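Local coordinates for protein diguanylate cyclase (Marinobacter aquaeolei VT8, PDB 3IGN) that probably condenses two GTP molecules into the second messenger c-di-GMP through its GGDEF domain, the piece described here, which holds bound c-di-GMP product, at residues Asp27-Arg32 with Tyr36-Ser41; Leu42-Ile47 with Gln149-Ala154. All coordinates share one frame; numbering follows the deposited sequence.

Interaction 1 (Asp27-Arg32 with Tyr36-Ser41)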
loop_
_atom_site.group_PDB
_atom_site.type_symbol
_atom_site.label_atom_id
_atom_site.label_comp_id
_atom_site.label_asym_id
_atom_site.label_seq_id
_atom_site.Cartn_x
_atom_site.Cartn_y
_atom_site.Cartn_z
ATOM N N ASP A 27 -6.595 4.776 -12.472
ATOM C CA ASP A 27 -6.745 5.396 -13.781
ATOM C C ASP A 27 -7.816 6.488 -13.726
ATOM O O ASP A 27 -7.649 7.557 -14.324
ATOM C CB ASP A 27 -7.106 4.327 -14.824
ATOM C CG ASP A 27 -7.138 4.871 -16.246
ATOM O OD1 ASP A 27 -6.471 5.890 -16.528
ATOM O OD2 ASP A 27 -7.821 4.261 -17.093
ATOM N N ALA A 28 -8.901 6.233 -12.999
ATOM C CA ALA A 28 -9.976 7.218 -12.882
ATOM C C ALA A 28 -9.475 8.464 -12.158
ATOM O O ALA A 28 -9.783 9.594 -12.561
ATOM C CB ALA A 28 -11.163 6.621 -12.142
ATOM N N GLU A 29 -8.702 8.269 -11.091
ATOM C CA GLU A 29 -8.177 9.416 -10.352
ATOM C C GLU A 29 -7.168 10.192 -11.205
ATOM O O GLU A 29 -7.111 11.423 -11.146
ATOM C CB GLU A 29 -7.534 8.963 -9.044
ATOM C CG GLU A 29 -7.138 10.112 -8.095
ATOM C CD GLU A 29 -8.331 10.912 -7.574
ATOM O OE1 GLU A 29 -9.413 10.331 -7.355
ATOM O OE2 GLU A 29 -8.184 12.126 -7.347
ATOM N N TYR A 30 -6.383 9.470 -12.002
ATOM C CA TYR A 30 -5.400 10.089 -12.891
ATOM C C TYR A 30 -6.097 11.019 -13.887
ATOM O O TYR A 30 -5.666 12.156 -14.093
ATOM C CB TYR A 30 -4.617 9.008 -13.661
ATOM C CG TYR A 30 -3.691 9.559 -14.719
ATOM C CD1 TYR A 30 -2.430 10.057 -14.380
ATOM C CD2 TYR A 30 -4.090 9.630 -16.050
ATOM C CE1 TYR A 30 -1.592 10.618 -15.340
ATOM C CE2 TYR A 30 -3.261 10.194 -17.022
ATOM C CZ TYR A 30 -2.016 10.690 -16.655
ATOM O OH TYR A 30 -1.216 11.299 -17.591
ATOM N N GLU A 31 -7.172 10.544 -14.509
ATOM C CA GLU A 31 -7.901 11.373 -15.475
ATOM C C GLU A 31 -8.597 12.552 -14.800
ATOM O O GLU A 31 -8.746 13.618 -15.408
ATOM C CB GLU A 31 -8.924 10.535 -16.254
ATOM C CG GLU A 31 -8.307 9.608 -17.289
ATOM C CD GLU A 31 -7.519 10.353 -18.364
ATOM O OE1 GLU A 31 -7.802 11.552 -18.613
ATOM O OE2 GLU A 31 -6.625 9.738 -18.974
ATOM N N ARG A 32 -9.018 12.375 -13.550
ATOM C CA ARG A 32 -9.661 13.452 -12.808
ATOM C C ARG A 32 -8.616 14.543 -12.594
ATOM O O ARG A 32 -8.902 15.730 -12.750
ATOM C CB ARG A 32 -10.182 12.952 -11.460
ATOM C CG ARG A 32 -11.002 13.982 -10.674
ATOM C CD ARG A 32 -11.677 13.330 -9.460
ATOM N NE ARG A 32 -12.345 14.305 -8.595
ATOM C CZ ARG A 32 -13.485 14.072 -7.957
ATOM N NH1 ARG A 32 -14.086 12.894 -8.086
ATOM N NH2 ARG A 32 -14.046 15.021 -7.217
ATOM N N TYR A 36 -8.734 18.391 -13.620
ATOM C CA TYR A 36 -8.880 19.387 -12.569
ATOM C C TYR A 36 -7.659 19.792 -11.750
ATOM O O TYR A 36 -7.717 20.783 -11.027
ATOM C CB TYR A 36 -10.019 18.938 -11.642
ATOM C CG TYR A 36 -11.327 18.745 -12.386
ATOM C CD1 TYR A 36 -12.018 19.836 -12.911
ATOM C CD2 TYR A 36 -11.851 17.463 -12.611
ATOM C CE1 TYR A 36 -13.186 19.664 -13.647
ATOM C CE2 TYR A 36 -13.028 17.281 -13.346
ATOM C CZ TYR A 36 -13.687 18.388 -13.863
ATOM O OH TYR A 36 -14.825 18.226 -14.613
ATOM N N GLY A 37 -6.573 19.028 -11.834
ATOM C CA GLY A 37 -5.350 19.381 -11.115
ATOM C C GLY A 37 -5.302 19.317 -9.599
ATOM O O GLY A 37 -4.441 19.954 -8.973
ATOM N N GLN A 38 -6.208 18.556 -8.993
ATOM C CA GLN A 38 -6.256 18.433 -7.542
ATOM C C GLN A 38 -5.047 17.685 -6.995
ATOM O O GLN A 38 -4.458 16.861 -7.685
ATOM C CB GLN A 38 -7.523 17.679 -7.116
ATOM C CG GLN A 38 -7.458 16.137 -7.273
ATOM C CD GLN A 38 -7.678 15.653 -8.709
ATOM O OE1 GLN A 38 -8.041 16.434 -9.598
ATOM N NE2 GLN A 38 -7.467 14.352 -8.934
ATOM N N ALA A 39 -4.670 17.983 -5.759
ATOM C CA ALA A 39 -3.559 17.275 -5.149
ATOM C C ALA A 39 -4.053 15.842 -4.976
ATOM O O ALA A 39 -5.178 15.609 -4.538
ATOM C CB ALA A 39 -3.222 17.879 -3.796
ATOM N N THR A 40 -3.232 14.880 -5.361
ATOM C CA THR A 40 -3.617 13.489 -5.217
ATOM C C THR A 40 -2.325 12.693 -5.188
ATOM O O THR A 40 -1.383 12.995 -5.913
ATOM C CB THR A 40 -4.542 13.021 -6.370
ATOM O OG1 THR A 40 -5.037 11.708 -6.074
ATOM C CG2 THR A 40 -3.805 13.004 -7.687
ATOM N N SER A 41 -2.281 11.693 -4.324
ATOM C CA SER A 41 -1.081 10.889 -4.172
ATOM C C SER A 41 -1.402 9.409 -4.213
ATOM O O SER A 41 -2.534 8.993 -3.969
ATOM C CB SER A 41 -0.406 11.221 -2.842
ATOM O OG SER A 41 -0.027 12.591 -2.780
#
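A polar surface contact joins Glu29 and Arg32, on the last turns of helix 19-36, to Tyr36 at the end of the same helix, Gln38 on the short turn and Thr40 at the start of strand 40-47. Two donors reach Glu29 OE2, its meeting point. Gln38 NE2 comes to 2.8 Å from Glu29 OE2, but the N-H points well off the oxygen (128°), so the bond is weak although it is short. Carboxylate and amide stand nearly perpendicular, 88° apart. Thr40 OG1, arriving from the direction opposite to Glu29, adds a second weak bond to OE2 at 3.4 Å, and also rests 3.3 Å from Glu29 CG. The setting is the α/β fold of the GGDEF domain, where helix 19-36 is followed by the central strand 40-47. The helix closes with Tyr36 N bonded to Arg32 O at 2.8 Å, after which Gly37 turns the chain with a positive phi that suits glycine. Gln38 then folds back: its CG lies between backbone N and carbonyl carbon (chi1 79°), and the bend beyond it brings the amide alongside the last two turns of the helix. There NE2 faces Glu29, while OE1 comes 3.3 Å from Arg32 O, a close pair of acceptors that share no bond. The CG of Arg32 passes 4.0 Å from Gln38 NE2 and 4.1 Å from Tyr36 CD2. A leucine in place of Gln38 would probably leave Glu29 OE2 with just the weak Thr40 bond across this turn. Glu29 also touches Ile94 and Pro96 of strand 90-96, and Thr40 packs on Trp147 of helix 144-160.

Interaction 2 (Leu42-Ile47 with Gln149-Ala154)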
loop_
_atom_site.group_PDB
_atom_site.type_symbol
_atom_site.label_atom_id
_atom_site.label_comp_id
_atom_site.label_asym_id
_atom_site.label_seq_id
_atom_site.Cartn_x
_atom_site.Cartn_y
_atom_site.Cartn_z
ATOM N N LEU A 42 -0.374 8.626 -4.508
ATOM C CA LEU A 42 -0.479 7.187 -4.581
ATOM C C LEU A 42 0.557 6.574 -3.646
ATOM O O LEU A 42 1.683 7.067 -3.546
ATOM C CB LEU A 42 -0.190 6.741 -6.006
ATOM C CG LEU A 42 -0.517 5.298 -6.375
ATOM C CD1 LEU A 42 -2.029 5.140 -6.428
ATOM C CD2 LEU A 42 0.104 4.965 -7.725
ATOM N N VAL A 43 0.172 5.498 -2.970
ATOM C CA VAL A 43 1.069 4.791 -2.072
ATOM C C VAL A 43 1.184 3.353 -2.563
ATOM O O VAL A 43 0.216 2.776 -3.046
ATOM C CB VAL A 43 0.529 4.761 -0.626
ATOM C CG1 VAL A 43 1.516 4.017 0.287
ATOM C CG2 VAL A 43 0.297 6.175 -0.127
HETATM N N MSE A 44 2.384 2.796 -2.473
HETATM C CA MSE A 44 2.622 1.411 -2.862
HETATM C C MSE A 44 3.495 0.903 -1.733
HETATM O O MSE A 44 4.529 1.500 -1.443
HETATM C CB MSE A 44 3.408 1.320 -4.175
HETATM C CG MSE A 44 2.853 2.144 -5.315
HETATM SE SE MSE A 44 2.405 1.049 -6.839
HETATM C CE MSE A 44 0.884 0.217 -6.050
ATOM N N PHE A 45 3.070 -0.155 -1.054
ATOM C CA PHE A 45 3.888 -0.675 0.029
ATOM C C PHE A 45 3.920 -2.192 0.067
ATOM O O PHE A 45 3.007 -2.860 -0.423
ATOM C CB PHE A 45 3.470 -0.065 1.383
ATOM C CG PHE A 45 2.099 -0.465 1.876
ATOM C CD1 PHE A 45 1.959 -1.488 2.814
ATOM C CD2 PHE A 45 0.962 0.235 1.478
ATOM C CE1 PHE A 45 0.710 -1.806 3.356
ATOM C CE2 PHE A 45 -0.292 -0.072 2.011
ATOM C CZ PHE A 45 -0.418 -1.093 2.954
ATOM N N ASP A 46 5.012 -2.711 0.621
ATOM C CA ASP A 46 5.259 -4.145 0.727
ATOM C C ASP A 46 5.595 -4.520 2.159
ATOM O O ASP A 46 6.103 -3.706 2.929
ATOM C CB ASP A 46 6.468 -4.543 -0.128
ATOM C CG ASP A 46 6.178 -4.540 -1.606
ATOM O OD1 ASP A 46 5.100 -4.055 -2.006
ATOM O OD2 ASP A 46 7.042 -5.021 -2.374
ATOM N N ILE A 47 5.326 -5.773 2.500
ATOM C CA ILE A 47 5.648 -6.282 3.821
ATOM C C ILE A 47 7.132 -6.630 3.738
ATOM O O ILE A 47 7.555 -7.302 2.806
ATOM C CB ILE A 47 4.841 -7.551 4.121
ATOM C CG1 ILE A 47 3.359 -7.188 4.280
ATOM C CG2 ILE A 47 5.389 -8.237 5.365
ATOM C CD1 ILE A 47 2.412 -8.310 3.897
ATOM N N GLN A 149 4.472 3.813 -11.446
ATOM C CA GLN A 149 5.899 3.555 -11.546
ATOM C C GLN A 149 6.686 4.429 -10.585
ATOM O O GLN A 149 7.623 3.963 -9.949
ATOM C CB GLN A 149 6.388 3.785 -12.980
ATOM C CG GLN A 149 7.882 3.558 -13.158
ATOM C CD GLN A 149 8.280 3.421 -14.615
ATOM O OE1 GLN A 149 7.424 3.288 -15.494
ATOM N NE2 GLN A 149 9.582 3.438 -14.880
ATOM N N LYS A 150 6.307 5.699 -10.474
ATOM C CA LYS A 150 7.001 6.614 -9.570
ATOM C C LYS A 150 6.856 6.193 -8.114
ATOM O O LYS A 150 7.807 6.293 -7.335
ATOM C CB LYS A 150 6.486 8.046 -9.749
ATOM C CG LYS A 150 6.880 8.675 -11.071
ATOM C CD LYS A 150 8.397 8.696 -11.261
ATOM C CE LYS A 150 9.052 9.917 -10.635
ATOM N NZ LYS A 150 10.520 9.923 -10.902
ATOM N N ALA A 151 5.669 5.723 -7.743
ATOM C CA ALA A 151 5.434 5.283 -6.376
ATOM C C ALA A 151 6.223 4.006 -6.102
ATOM O O ALA A 151 6.755 3.809 -5.007
ATOM C CB ALA A 151 3.937 5.040 -6.147
ATOM N N ASP A 152 6.278 3.138 -7.102
ATOM C CA ASP A 152 7.005 1.881 -6.988
ATOM C C ASP A 152 8.501 2.147 -6.836
ATOM O O ASP A 152 9.197 1.428 -6.119
ATOM C CB ASP A 152 6.760 1.020 -8.222
ATOM C CG ASP A 152 7.399 -0.346 -8.109
ATOM O OD1 ASP A 152 7.046 -1.080 -7.163
ATOM O OD2 ASP A 152 8.253 -0.682 -8.955
ATOM N N GLU A 153 8.993 3.184 -7.510
ATOM C CA GLU A 153 10.408 3.553 -7.433
ATOM C C GLU A 153 10.744 4.052 -6.031
ATOM O O GLU A 153 11.818 3.771 -5.496
ATOM C CB GLU A 153 10.724 4.637 -8.473
ATOM C CG GLU A 153 10.679 4.123 -9.904
ATOM C CD GLU A 153 10.845 5.219 -10.947
ATOM O OE1 GLU A 153 10.885 6.413 -10.576
ATOM O OE2 GLU A 153 10.928 4.881 -12.147
ATOM N N ALA A 154 9.822 4.805 -5.441
ATOM C CA ALA A 154 10.001 5.329 -4.097
ATOM C C ALA A 154 10.009 4.162 -3.112
ATOM O O ALA A 154 10.759 4.166 -2.133
ATOM C CB ALA A 154 8.867 6.294 -3.763
#
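Met44 and Leu42 meet Ala151 without any flat group between them, for the one aromatic ring of strand 42-47, Phe45, points away from helix 149-154. That ring meets Phe91, the last residue of the GGEEF signature, with planes nearly parallel, and it also touches Thr69 and Thr73 of helix 59-74. The contact is thus helix-on-sheet packing in the α/β fold of the GGDEF domain: successive residues of a central strand serve opposite faces, and helix 144-160 covers the one to which Leu42 and Met44 turn. Segment axes approach to 7.5 Å and cross at -42°, a closeness that goes with alanine as the residue facing the strand. The methyl of Ala151 lies against Met44, a selenomethionine in this crystal, and its CB stands only 3.2 Å from Met44 CG, tighter than usual for two carbons. The torsions of Met44 bring CG there: it is anti to the carbonyl carbon (chi1 -51°), which sets it toward the helix, whereas an unusual chi2 of -121° turns SE and CE away again. The same CG passes 4.0 Å from the backbone N of Asp152. Leu42 approaches from the other end of the contact, with CD2 alone of its branches near the methyl, 4.1 Å from Ala151 CB, and it also touches Trp147 and Met148 of the same helix. Further along the strand, Asp46 OD2 forms a salt bridge with Lys159, again of helix 144-160. On its strand side, the CB of Ala151 also sits 4.0 Å from Leu42 O.

How the interactions relate
Strand 40-47 carries both contacts in turn, which illustrates how one strand can be met at its entry and again along its length. Interaction 1 ties the turn to the helix by weak polar bonds at the surface, interaction 2 packs the buried run that directly follows, with about 17 Å between their centres. Trp147 of helix 144-160 touches both Thr40 and Leu42 and so spans the junction. Product lies near the entry: bound c-di-GMP is about 9 Å from the side chain of Thr40 and about 11 Å from that of Leu42. Between these two residues, Ser41 OG bonds to the backbone O of Thr98, a residue that binds c-di-GMP.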